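Local structure of bifunctional enzyme cysn/cysc (Mycobacterium tuberculosis, 4BZX) at residues G4-F9 with V79-I84; S15-V20 with V108-P113; E60-L65 with A83-A88. The protein catalyses the APS kinase step of sulfur assimilation, using ATP to phosphorylate the 3'-hydroxyl of adenosine-5'-phosphosulfate (APS). One frame throughout, in Å; residues are numbered along the deposited sequence.

Interaction 1. Residues G4-F9 with V79-I84; sequences GKTVWF and VLVPAI. With ADX (adenosine-5'-phosphosulfate), chain C.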
loop_
_atom_site.group_PDB
_atom_site.type_symbol
_atom_site.label_atom_id
_atom_site.label_comp_id
_atom_site.label_asym_id
_atom_site.label_seq_id
_atom_site.Cartn_x
_atom_site.Cartn_y
_atom_site.Cartn_z
ATOM N N GLY A 4 12.500 -13.241 -1.173
ATOM C CA GLY A 4 11.996 -12.095 -0.459
ATOM C C GLY A 4 10.575 -12.262 0.032
ATOM O O GLY A 4 10.012 -13.418 0.133
ATOM N N LYS A 5 10.019 -11.105 0.423
ATOM C CA LYS A 5 8.713 -11.031 1.048
ATOM C C LYS A 5 8.049 -9.722 0.599
ATOM O O LYS A 5 8.695 -8.834 0.122
ATOM C CB LYS A 5 8.844 -11.021 2.568
ATOM C CG LYS A 5 9.741 -12.150 3.076
ATOM C CD LYS A 5 9.859 -12.136 4.569
ATOM C CE LYS A 5 10.924 -13.169 4.961
ATOM N NZ LYS A 5 10.926 -13.296 6.414
ATOM N N THR A 6 6.748 -9.651 0.805
ATOM C CA THR A 6 5.950 -8.444 0.450
ATOM C C THR A 6 5.271 -7.856 1.686
ATOM O O THR A 6 4.613 -8.588 2.502
ATOM C CB THR A 6 4.929 -8.799 -0.604
ATOM O OG1 THR A 6 5.618 -9.226 -1.777
ATOM C CG2 THR A 6 4.035 -7.680 -0.888
ATOM N N VAL A 7 5.374 -6.521 1.805
ATOM C CA VAL A 7 4.657 -5.765 2.735
ATOM C C VAL A 7 3.622 -4.930 1.979
ATOM O O VAL A 7 3.961 -4.102 1.168
ATOM C CB VAL A 7 5.555 -4.841 3.533
ATOM C CG1 VAL A 7 4.689 -4.009 4.502
ATOM C CG2 VAL A 7 6.615 -5.686 4.249
ATOM N N TRP A 8 2.369 -5.282 2.204
ATOM C CA TRP A 8 1.266 -4.668 1.462
ATOM C C TRP A 8 0.603 -3.648 2.370
ATOM O O TRP A 8 0.035 -4.059 3.418
ATOM C CB TRP A 8 0.291 -5.751 1.112
ATOM C CG TRP A 8 -0.679 -5.346 0.063
ATOM C CD1 TRP A 8 -1.850 -4.653 0.254
ATOM C CD2 TRP A 8 -0.610 -5.626 -1.351
ATOM N NE1 TRP A 8 -2.517 -4.521 -0.952
ATOM C CE2 TRP A 8 -1.768 -5.066 -1.947
ATOM C CE3 TRP A 8 0.341 -6.229 -2.175
ATOM C CZ2 TRP A 8 -2.002 -5.140 -3.340
ATOM C CZ3 TRP A 8 0.075 -6.295 -3.545
ATOM C CH2 TRP A 8 -1.062 -5.728 -4.070
ATOM N N PHE A 9 0.630 -2.360 1.984
ATOM C CA PHE A 9 0.129 -1.210 2.831
ATOM C C PHE A 9 -1.230 -0.699 2.271
ATOM O O PHE A 9 -1.153 -0.158 1.154
ATOM C CB PHE A 9 1.042 0.021 2.770
ATOM C CG PHE A 9 2.440 -0.162 3.320
ATOM C CD1 PHE A 9 3.431 -0.658 2.509
ATOM C CD2 PHE A 9 2.776 0.259 4.602
ATOM C CE1 PHE A 9 4.735 -0.827 2.979
ATOM C CE2 PHE A 9 4.074 0.069 5.088
ATOM C CZ PHE A 9 5.068 -0.445 4.257
ATOM N N VAL A 79 9.675 -6.380 -0.941
ATOM C CA VAL A 79 8.807 -5.532 -1.748
ATOM C C VAL A 79 7.798 -4.789 -0.876
ATOM O O VAL A 79 7.125 -5.410 -0.097
ATOM C CB VAL A 79 8.071 -6.363 -2.803
ATOM C CG1 VAL A 79 7.224 -5.473 -3.702
ATOM C CG2 VAL A 79 9.060 -7.185 -3.638
ATOM N N LEU A 80 7.663 -3.471 -1.094
ATOM C CA LEU A 80 6.778 -2.612 -0.291
ATOM C C LEU A 80 5.713 -2.122 -1.281
ATOM O O LEU A 80 6.101 -1.567 -2.299
ATOM C CB LEU A 80 7.542 -1.449 0.292
ATOM C CG LEU A 80 8.656 -1.971 1.211
ATOM C CD1 LEU A 80 9.936 -1.200 1.104
ATOM C CD2 LEU A 80 8.128 -2.040 2.617
ATOM N N VAL A 81 4.426 -2.354 -1.006
ATOM C CA VAL A 81 3.356 -1.971 -1.925
ATOM C C VAL A 81 2.343 -1.008 -1.290
ATOM O O VAL A 81 1.371 -1.453 -0.679
ATOM C CB VAL A 81 2.625 -3.197 -2.490
ATOM C CG1 VAL A 81 1.589 -2.733 -3.505
ATOM C CG2 VAL A 81 3.578 -4.267 -3.024
ATOM N N PRO A 82 2.597 0.312 -1.448
ATOM C CA PRO A 82 1.633 1.281 -0.984
ATOM C C PRO A 82 0.567 1.519 -2.015
ATOM O O PRO A 82 0.832 2.114 -3.096
ATOM C CB PRO A 82 2.478 2.493 -0.728
ATOM C CG PRO A 82 3.552 2.405 -1.744
ATOM C CD PRO A 82 3.893 0.991 -1.792
ATOM N N ALA A 83 -0.600 0.947 -1.770
ATOM C CA ALA A 83 -1.756 1.098 -2.664
ATOM C C ALA A 83 -2.997 1.102 -1.822
ATOM O O ALA A 83 -3.025 0.478 -0.793
ATOM C CB ALA A 83 -1.849 -0.022 -3.609
ATOM N N ILE A 84 -3.987 1.927 -2.174
ATOM C CA ILE A 84 -5.146 2.052 -1.299
ATOM C C ILE A 84 -5.772 0.714 -0.924
ATOM O O ILE A 84 -6.025 0.403 0.252
ATOM C CB ILE A 84 -6.184 3.044 -1.936
ATOM C CG1 ILE A 84 -5.654 4.469 -1.862
ATOM C CG2 ILE A 84 -7.549 2.952 -1.198
ATOM C CD1 ILE A 84 -6.541 5.421 -2.644
HETATM S SB ADX C . -6.335 1.425 -5.706
HETATM O O1B ADX C . -5.563 0.646 -4.769
HETATM O O2B ADX C . -7.689 1.697 -5.254
HETATM O O3B ADX C . -6.339 0.871 -7.088
HETATM P PA ADX C . -4.072 3.219 -5.938
HETATM O O1A ADX C . -3.543 2.435 -7.099
HETATM O O2A ADX C . -3.350 3.165 -4.659
HETATM O O3A ADX C . -5.655 2.837 -5.804
HETATM O "O5'" ADX C . -4.195 4.721 -6.483
HETATM C "C5'" ADX C . -4.537 5.699 -5.538
HETATM C "C4'" ADX C . -3.783 6.965 -5.999
HETATM O "O4'" ADX C . -4.551 7.687 -6.981
HETATM C "C3'" ADX C . -3.561 7.826 -4.793
HETATM O "O3'" ADX C . -2.188 8.293 -4.870
HETATM C "C2'" ADX C . -4.576 8.882 -4.983
HETATM O "O2'" ADX C . -3.962 10.093 -4.481
HETATM C "C1'" ADX C . -4.956 9.000 -6.439
HETATM N N9 ADX C . -6.349 9.017 -6.861
HETATM C C8 ADX C . -6.831 9.692 -7.957
HETATM N N7 ADX C . -8.116 9.480 -8.136
HETATM C C5 ADX C . -8.502 8.657 -7.121
HETATM C C6 ADX C . -9.788 8.118 -6.740
HETATM N N6 ADX C . -10.878 8.379 -7.496
HETATM N N1 ADX C . -9.800 7.336 -5.636
HETATM C C2 ADX C . -8.708 7.112 -4.931
HETATM N N3 ADX C . -7.471 7.611 -5.211
HETATM C C4 ADX C . -7.351 8.367 -6.306
#
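Lys5 and Val79 start a run of backbone hydrogen bonds that joins the two strands in parallel. Val79 N donates to Lys5 O (2.8 Å), and Val79 O takes the amide of Val7 at 2.8 Å. Val7 O in turn receives Val81 N (2.8 Å), and Phe9 N closes on Val81 O at 2.9 Å. A last, longer bond runs from Ala83 N to Phe9 O (3.2 Å), just past the end of strand 79-82. One residue further on, Ile84 N reaches O2A of the bound APS at 2.8 Å.

Side chains alternate between the two faces of the sheet. Thr6, Trp8, Val79 and Val81 share the face packed by helix 55-74. There Val81 CG1 lies over the six-membered ring of Trp8, 3.9 Å from its centroid, a CH-pi contact. Trp8 NE1 is hydrogen-bonded to Ser85 OG, and Thr6 OG1 to His98. On the face toward helix 17-30, the Phe9 ring, in one of its two conformers, meets Leu80 CD2 at its edge.

These are two central strands of a P-loop kinase sheet. The cross-strand bonds run up to Phe9 and Ala83, and the next amide, that of Ile84, is turned to the APS phosphate: the C-terminal end of strand 78-82 leads into the substrate pocket.

Interaction 2. Residues S15-V20 with V108-P113; sequences SGKSSV and VFCDTP. With MG (magnesium ion), chain N; ANP (phosphoaminophosphonic acid-adenylate ester), chain D; EDO (1,2-ethanediol), chain E.
Ser15 turns its OG between its own backbone N and carbonyl carbon (chi1 63°), and this brings the hydroxyl to 3.5 Å from Cys110 CB while Ser15 CB rests 3.4 Å from Cys110 O. In Lys17 the first torsion keeps CG beside the backbone N (chi1 -59°) and sets it 3.9 Å from Cys110 SG; the later bends, at chi3 (-58°) and chi4, carry NZ to the beta- and gamma-phosphate oxygens. Cys110 thus fits its CB against the serine and its sulfur against the aliphatic start of the lysine. Beyond it, Thr112 sets CB against Ser15 CB, with OG1 3.1 Å from Ser15 O. The Ser15 hydroxyl itself is bonded to Leu12 O.

The segment 15-20 carries the end of the phosphate-binding loop, of Walker A type, and the first turn of helix 17-30. Lys17 NZ bridges the ATP analogue AMPPNP, with O1B at 2.7 Å and O3G at 2.8 Å, and also bonds Gly11 O. Among the backbone amides, Gly16 N is shared between O3A and, in a weak bond, O1B; Lys17 N goes to O1B and Ser18 N to O2B. Ser18 OG binds the magnesium ion at 2.1 Å, where O2B, O2G and three waters complete six ligands; Ser19 donates through both its N and OG to O2A, the hydroxyl at 2.8 Å.

Across the segments the contact is mainly van der Waals, and the strong polar bonds go to the nucleotide. The end of strand 104-110 backs the loop with small side chains, while amides, amine and metal would be expected to offset the phosphate charge.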
loop_
_atom_site.group_PDB
_atom_site.type_symbol
_atom_site.label_atom_id
_atom_site.label_comp_id
_atom_site.label_asym_id
_atom_site.label_seq_id
_atom_site.Cartn_x
_atom_site.Cartn_y
_atom_site.Cartn_z
ATOM N N SER A 15 -3.144 8.697 4.042
ATOM C CA SER A 15 -2.907 7.986 5.330
ATOM C C SER A 15 -1.416 7.744 5.660
ATOM O O SER A 15 -1.095 7.460 6.802
ATOM C CB SER A 15 -3.708 6.716 5.413
ATOM O OG SER A 15 -3.326 5.775 4.390
ATOM N N GLY A 16 -0.520 7.939 4.674
ATOM C CA GLY A 16 0.932 7.802 4.874
ATOM C C GLY A 16 1.582 6.572 4.281
ATOM O O GLY A 16 2.733 6.243 4.611
ATOM N N LYS A 17 0.849 5.877 3.433
ATOM C CA LYS A 17 1.371 4.607 2.888
ATOM C C LYS A 17 2.697 4.789 2.169
ATOM O O LYS A 17 3.665 4.050 2.436
ATOM C CB LYS A 17 0.352 3.981 1.923
ATOM C CG LYS A 17 -1.005 3.669 2.525
ATOM C CD LYS A 17 -2.002 3.077 1.527
ATOM C CE LYS A 17 -2.295 3.941 0.312
ATOM N NZ LYS A 17 -3.000 5.187 0.747
ATOM N N SER A 18 2.730 5.684 1.221
ATOM C CA SER A 18 3.906 5.938 0.366
ATOM C C SER A 18 5.072 6.485 1.178
ATOM O O SER A 18 6.239 6.027 1.023
ATOM C CB SER A 18 3.622 6.936 -0.771
ATOM O OG SER A 18 2.658 6.397 -1.669
ATOM N N SER A 19 4.785 7.358 2.148
ATOM C CA SER A 19 5.837 7.894 2.998
ATOM C C SER A 19 6.545 6.861 3.839
ATOM O O SER A 19 7.801 6.820 3.878
ATOM C CB SER A 19 5.249 8.985 3.956
ATOM O OG SER A 19 4.825 10.045 3.133
ATOM N N VAL A 20 5.740 6.022 4.512
ATOM C CA VAL A 20 6.269 4.931 5.271
ATOM C C VAL A 20 6.991 3.934 4.400
ATOM O O VAL A 20 8.127 3.557 4.745
ATOM C CB VAL A 20 5.189 4.226 6.113
ATOM C CG1 VAL A 20 5.825 3.070 6.848
ATOM C CG2 VAL A 20 4.602 5.240 7.064
ATOM N N VAL A 108 -0.191 -4.254 6.190
ATOM C CA VAL A 108 -0.014 -3.081 7.043
ATOM C C VAL A 108 -1.165 -2.126 6.751
ATOM O O VAL A 108 -1.344 -1.624 5.608
ATOM C CB VAL A 108 1.343 -2.402 6.838
ATOM C CG1 VAL A 108 1.436 -1.166 7.714
ATOM C CG2 VAL A 108 2.452 -3.378 7.181
ATOM N N PHE A 109 -1.955 -1.857 7.758
ATOM C CA PHE A 109 -3.062 -0.883 7.649
ATOM C C PHE A 109 -2.593 0.453 8.190
ATOM O O PHE A 109 -2.307 0.601 9.403
ATOM C CB PHE A 109 -4.239 -1.417 8.458
ATOM C CG PHE A 109 -5.456 -0.532 8.460
ATOM C CD1 PHE A 109 -5.749 0.374 7.457
ATOM C CD2 PHE A 109 -6.383 -0.689 9.485
ATOM C CE1 PHE A 109 -6.905 1.143 7.497
ATOM C CE2 PHE A 109 -7.514 0.075 9.533
ATOM C CZ PHE A 109 -7.788 1.012 8.552
ATOM N N CYS A 110 -2.512 1.451 7.312
ATOM C CA CYS A 110 -2.233 2.823 7.709
ATOM C C CYS A 110 -3.550 3.473 8.155
ATOM O O CYS A 110 -4.286 4.020 7.347
ATOM C CB CYS A 110 -1.608 3.615 6.570
ATOM S SG CYS A 110 0.051 2.992 6.172
ATOM N N ASP A 111 -3.870 3.295 9.440
ATOM C CA ASP A 111 -5.130 3.687 9.980
ATOM C C ASP A 111 -5.078 5.127 10.499
ATOM O O ASP A 111 -4.982 5.396 11.711
ATOM C CB ASP A 111 -5.557 2.678 11.048
ATOM C CG ASP A 111 -6.954 2.866 11.524
ATOM O OD1 ASP A 111 -7.659 3.787 10.996
ATOM O OD2 ASP A 111 -7.331 2.056 12.429
ATOM N N THR A 112 -5.225 6.052 9.570
ATOM C CA THR A 112 -5.335 7.481 9.836
ATOM C C THR A 112 -6.801 7.857 9.542
ATOM O O THR A 112 -7.333 7.549 8.469
ATOM C CB THR A 112 -4.395 8.266 8.932
ATOM O OG1 THR A 112 -3.034 7.874 9.195
ATOM C CG2 THR A 112 -4.546 9.772 9.149
ATOM N N PRO A 113 -7.465 8.490 10.507
ATOM C CA PRO A 113 -8.858 8.848 10.269
ATOM C C PRO A 113 -9.061 9.737 9.042
ATOM O O PRO A 113 -8.187 10.584 8.737
ATOM C CB PRO A 113 -9.226 9.646 11.502
ATOM C CG PRO A 113 -8.244 9.238 12.559
ATOM C CD PRO A 113 -6.984 8.854 11.857
HETATM MG MG MG N . 0.754 7.313 -1.928
HETATM P PG ANP D . -2.267 8.310 -1.531
HETATM O O1G ANP D . -3.122 9.463 -1.938
HETATM O O2G ANP D . -1.052 8.206 -2.421
HETATM O O3G ANP D . -3.022 6.906 -1.477
HETATM P PB ANP D . -0.597 7.927 0.925
HETATM O O1B ANP D . -1.342 6.991 1.878
HETATM O O2B ANP D . 0.533 7.354 0.122
HETATM N N3B ANP D . -1.616 8.758 -0.029
HETATM P PA ANP D . 1.394 9.888 1.740
HETATM O O1A ANP D . 1.511 10.562 0.411
HETATM O O2A ANP D . 2.494 8.948 2.135
HETATM O O3A ANP D . -0.035 9.197 1.869
HETATM O "O5'" ANP D . 1.194 10.922 3.007
HETATM C "C5'" ANP D . 0.246 11.937 3.107
HETATM C "C4'" ANP D . 0.833 12.926 4.129
HETATM O "O4'" ANP D . 0.584 12.489 5.409
HETATM C "C3'" ANP D . 2.335 13.032 3.986
HETATM O "O3'" ANP D . 2.617 14.262 3.308
HETATM C "C2'" ANP D . 2.880 13.009 5.371
HETATM O "O2'" ANP D . 3.531 14.245 5.619
HETATM C "C1'" ANP D . 1.695 12.879 6.250
HETATM N N9 ANP D . 2.020 11.854 7.226
HETATM C C8 ANP D . 1.929 10.509 7.028
HETATM N N7 ANP D . 2.287 9.828 8.150
HETATM C C5 ANP D . 2.646 10.766 9.069
HETATM C C6 ANP D . 3.114 10.768 10.472
HETATM N N6 ANP D . 3.312 9.589 11.089
HETATM N N1 ANP D . 3.347 11.971 11.085
HETATM C C2 ANP D . 3.173 13.153 10.454
HETATM N N3 ANP D . 2.727 13.228 9.193
HETATM C C4 ANP D . 2.457 12.099 8.465
HETATM C C1 EDO E . -10.655 4.757 8.050
HETATM O O1 EDO E . -11.467 3.638 7.679
HETATM C C2 EDO E . -9.229 4.233 7.945
HETATM O O2 EDO E . -8.235 5.133 8.406
HETATM O O HOH W 1 1.610 9.246 -1.793
HETATM O O HOH W 2 0.234 5.364 -2.264
HETATM O O HOH W 3 1.352 7.407 -3.977
#

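Interaction 3. Residues E60-L65 with A83-A88; sequences ENLRRL and AISPLA. With ADX (adenosine-5'-phosphosulfate), chain C; EDO (1,2-ethanediol), chain H.
Beside the packing of Leu62 on Ala83, segment 60-65 of helix 55-74 carries two guanidinium groups used at their edges. In this P-loop kinase fold, that helix lines the APS pocket together with the loop 83-88, which follows strand 78-82. The Arg63 guanidinium takes Glu60 side-on: NE meets OE1 at 2.8 Å and NH2 meets OE2 at 2.9 Å, both close to the guanidinium plane. Its NH1 edge holds an ethanediol, probably from the crystallisation liquor, while Arg64 NE comes to the anti side of the same OE2, completing a salt-bridge network. The Asn61 amide has CG anti to the backbone N (chi1 178°), and its ND2 sits between O1A and O3B of APS, each at 3.0 Å in a weak bond.

Leu62 makes most of the contact between helix and loop. CD1 lies mainly on Ser85 CA (3.7 Å) and Pro86, and CD2 on Ala83 CB (3.7 Å); Leu65, in one of its two conformers, adds a looser touch on Ala83. The sulfate lies alongside: Ser85 N donates to O1B, and Leu62 CD2 rests 3.5 Å from that same O1B.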
loop_
_atom_site.group_PDB
_atom_site.type_symbol
_atom_site.label_atom_id
_atom_site.label_comp_id
_atom_site.label_asym_id
_atom_site.label_seq_id
_atom_site.Cartn_x
_atom_site.Cartn_y
_atom_site.Cartn_z
ATOM N N GLU A 60 -8.123 -4.918 -11.046
ATOM C CA GLU A 60 -7.127 -5.204 -12.055
ATOM C C GLU A 60 -5.776 -4.594 -11.705
ATOM O O GLU A 60 -4.758 -5.250 -11.861
ATOM C CB GLU A 60 -7.586 -4.795 -13.432
ATOM C CG GLU A 60 -6.605 -5.090 -14.574
ATOM C CD GLU A 60 -6.225 -6.567 -14.778
ATOM O OE1 GLU A 60 -6.883 -7.485 -14.223
ATOM O OE2 GLU A 60 -5.229 -6.786 -15.499
ATOM N N ASN A 61 -5.783 -3.348 -11.241
ATOM C CA ASN A 61 -4.564 -2.654 -10.827
ATOM C C ASN A 61 -3.835 -3.468 -9.758
ATOM O O ASN A 61 -2.654 -3.737 -9.883
ATOM C CB ASN A 61 -4.975 -1.301 -10.304
ATOM C CG ASN A 61 -3.824 -0.494 -9.791
ATOM O OD1 ASN A 61 -2.877 -0.166 -10.533
ATOM N ND2 ASN A 61 -3.901 -0.152 -8.493
ATOM N N LEU A 62 -4.594 -3.900 -8.784
ATOM C CA LEU A 62 -4.084 -4.609 -7.615
ATOM C C LEU A 62 -3.724 -6.082 -7.951
ATOM O O LEU A 62 -2.714 -6.627 -7.419
ATOM C CB LEU A 62 -5.042 -4.461 -6.506
ATOM C CG LEU A 62 -5.301 -2.999 -6.086
ATOM C CD1 LEU A 62 -6.524 -2.898 -5.200
ATOM C CD2 LEU A 62 -4.040 -2.412 -5.460
ATOM N N ARG A 63 -4.465 -6.699 -8.862
ATOM C CA ARG A 63 -4.063 -8.022 -9.389
ATOM C C ARG A 63 -2.691 -7.975 -10.035
ATOM O O ARG A 63 -1.815 -8.829 -9.810
ATOM C CB ARG A 63 -5.136 -8.534 -10.400
ATOM C CG ARG A 63 -4.893 -9.950 -10.879
ATOM C CD ARG A 63 -5.806 -10.312 -12.061
ATOM N NE ARG A 63 -5.371 -9.689 -13.294
ATOM C CZ ARG A 63 -4.334 -10.062 -14.055
ATOM N NH1 ARG A 63 -3.660 -11.169 -13.808
ATOM N NH2 ARG A 63 -4.029 -9.391 -15.156
ATOM N N ARG A 64 -2.495 -6.993 -10.885
ATOM C CA ARG A 64 -1.269 -6.850 -11.534
ATOM C C ARG A 64 -0.139 -6.574 -10.548
ATOM O O ARG A 64 0.969 -7.149 -10.637
ATOM C CB ARG A 64 -1.361 -5.736 -12.569
ATOM C CG ARG A 64 -2.223 -6.014 -13.802
ATOM C CD ARG A 64 -2.201 -4.801 -14.698
ATOM N NE ARG A 64 -3.232 -4.802 -15.723
ATOM C CZ ARG A 64 -3.415 -3.812 -16.608
ATOM N NH1 ARG A 64 -2.664 -2.710 -16.539
ATOM N NH2 ARG A 64 -4.397 -3.848 -17.469
ATOM N N LEU A 65 -0.392 -5.625 -9.633
ATOM C CA LEU A 65 0.608 -5.326 -8.636
ATOM C C LEU A 65 0.977 -6.568 -7.799
ATOM O O LEU A 65 2.128 -6.741 -7.437
ATOM C CB LEU A 65 0.066 -4.233 -7.745
ATOM C CG LEU A 65 0.026 -2.825 -8.310
ATOM C CD1 LEU A 65 -0.514 -1.869 -7.243
ATOM C CD2 LEU A 65 1.450 -2.473 -8.781
ATOM N N ALA A 83 -0.600 0.947 -1.770
ATOM C CA ALA A 83 -1.756 1.098 -2.664
ATOM C C ALA A 83 -2.997 1.102 -1.822
ATOM O O ALA A 83 -3.025 0.478 -0.793
ATOM C CB ALA A 83 -1.849 -0.022 -3.609
ATOM N N ILE A 84 -3.987 1.927 -2.174
ATOM C CA ILE A 84 -5.146 2.052 -1.299
ATOM C C ILE A 84 -5.772 0.714 -0.924
ATOM O O ILE A 84 -6.025 0.403 0.252
ATOM C CB ILE A 84 -6.184 3.044 -1.936
ATOM C CG1 ILE A 84 -5.654 4.469 -1.862
ATOM C CG2 ILE A 84 -7.549 2.952 -1.198
ATOM C CD1 ILE A 84 -6.541 5.421 -2.644
ATOM N N SER A 85 -5.944 -0.166 -1.932
ATOM C CA SER A 85 -6.526 -1.502 -1.752
ATOM C C SER A 85 -7.856 -1.463 -0.972
ATOM O O SER A 85 -7.892 -1.969 0.158
ATOM C CB SER A 85 -5.546 -2.384 -0.986
ATOM O OG SER A 85 -4.373 -2.548 -1.725
ATOM N N PRO A 86 -8.858 -0.701 -1.463
ATOM C CA PRO A 86 -10.017 -0.352 -0.635
ATOM C C PRO A 86 -10.945 -1.512 -0.178
ATOM O O PRO A 86 -11.601 -1.391 0.859
ATOM C CB PRO A 86 -10.751 0.675 -1.470
ATOM C CG PRO A 86 -10.378 0.352 -2.929
ATOM C CD PRO A 86 -8.973 -0.144 -2.833
ATOM N N LEU A 87 -11.036 -2.586 -0.943
ATOM C CA LEU A 87 -11.906 -3.677 -0.628
ATOM C C LEU A 87 -11.180 -4.839 0.032
ATOM O O LEU A 87 -10.061 -5.190 -0.336
ATOM C CB LEU A 87 -12.630 -4.149 -1.863
ATOM C CG LEU A 87 -13.518 -3.156 -2.563
ATOM C CD1 LEU A 87 -14.273 -3.785 -3.742
ATOM C CD2 LEU A 87 -14.525 -2.556 -1.581
ATOM N N ALA A 88 -11.845 -5.504 0.984
ATOM C CA ALA A 88 -11.303 -6.694 1.556
ATOM C C ALA A 88 -10.912 -7.707 0.494
ATOM O O ALA A 88 -9.884 -8.381 0.652
ATOM C CB ALA A 88 -12.299 -7.358 2.563
HETATM S SB ADX C . -6.335 1.425 -5.706
HETATM O O1B ADX C . -5.563 0.646 -4.769
HETATM O O2B ADX C . -7.689 1.697 -5.254
HETATM O O3B ADX C . -6.339 0.871 -7.088
HETATM P PA ADX C . -4.072 3.219 -5.938
HETATM O O1A ADX C . -3.543 2.435 -7.099
HETATM O O2A ADX C . -3.350 3.165 -4.659
HETATM O O3A ADX C . -5.655 2.837 -5.804
HETATM O "O5'" ADX C . -4.195 4.721 -6.483
HETATM C "C5'" ADX C . -4.537 5.699 -5.538
HETATM C "C4'" ADX C . -3.783 6.965 -5.999
HETATM O "O4'" ADX C . -4.551 7.687 -6.981
HETATM C "C3'" ADX C . -3.561 7.826 -4.793
HETATM O "O3'" ADX C . -2.188 8.293 -4.870
HETATM C "C2'" ADX C . -4.576 8.882 -4.983
HETATM O "O2'" ADX C . -3.962 10.093 -4.481
HETATM C "C1'" ADX C . -4.956 9.000 -6.439
HETATM N N9 ADX C . -6.349 9.017 -6.861
HETATM C C8 ADX C . -6.831 9.692 -7.957
HETATM N N7 ADX C . -8.116 9.480 -8.136
HETATM C C5 ADX C . -8.502 8.657 -7.121
HETATM C C6 ADX C . -9.788 8.118 -6.740
HETATM N N6 ADX C . -10.878 8.379 -7.496
HETATM N N1 ADX C . -9.800 7.336 -5.636
HETATM C C2 ADX C . -8.708 7.112 -4.931
HETATM N N3 ADX C . -7.471 7.611 -5.211
HETATM C C4 ADX C . -7.351 8.367 -6.306
HETATM C C1 EDO H . -5.120 -13.541 -9.970
HETATM O O1 EDO H . -6.490 -13.543 -10.372
HETATM C C2 EDO H . -4.384 -14.245 -11.077
HETATM O O2 EDO H . -4.039 -13.307 -12.084
#

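In the fold
All three contacts are buried, and all bear on the active site. Interaction 1 is the middle of the parallel sheet, bound by regular backbone hydrogen bonds; interactions 2 and 3 lie where strand ends meet loops and helices, and there the cross-segment chemistry is largely apolar. Interactions 1 and 3 share Ala83 and Ile84, and Trp8 NE1 joins them through Ser85 OG. Interactions 1 and 2 meet in the sheet, where Trp8 O receives Val108 N and strand 5-10 leads on to helix 17-30. Interaction 2 serves the nucleotide and magnesium, interaction 3 the APS, and Lys17 CE packs on Ile84 between them. The outer side of segment 60-65 carries a charged network of Glu60, Arg63 and Arg64.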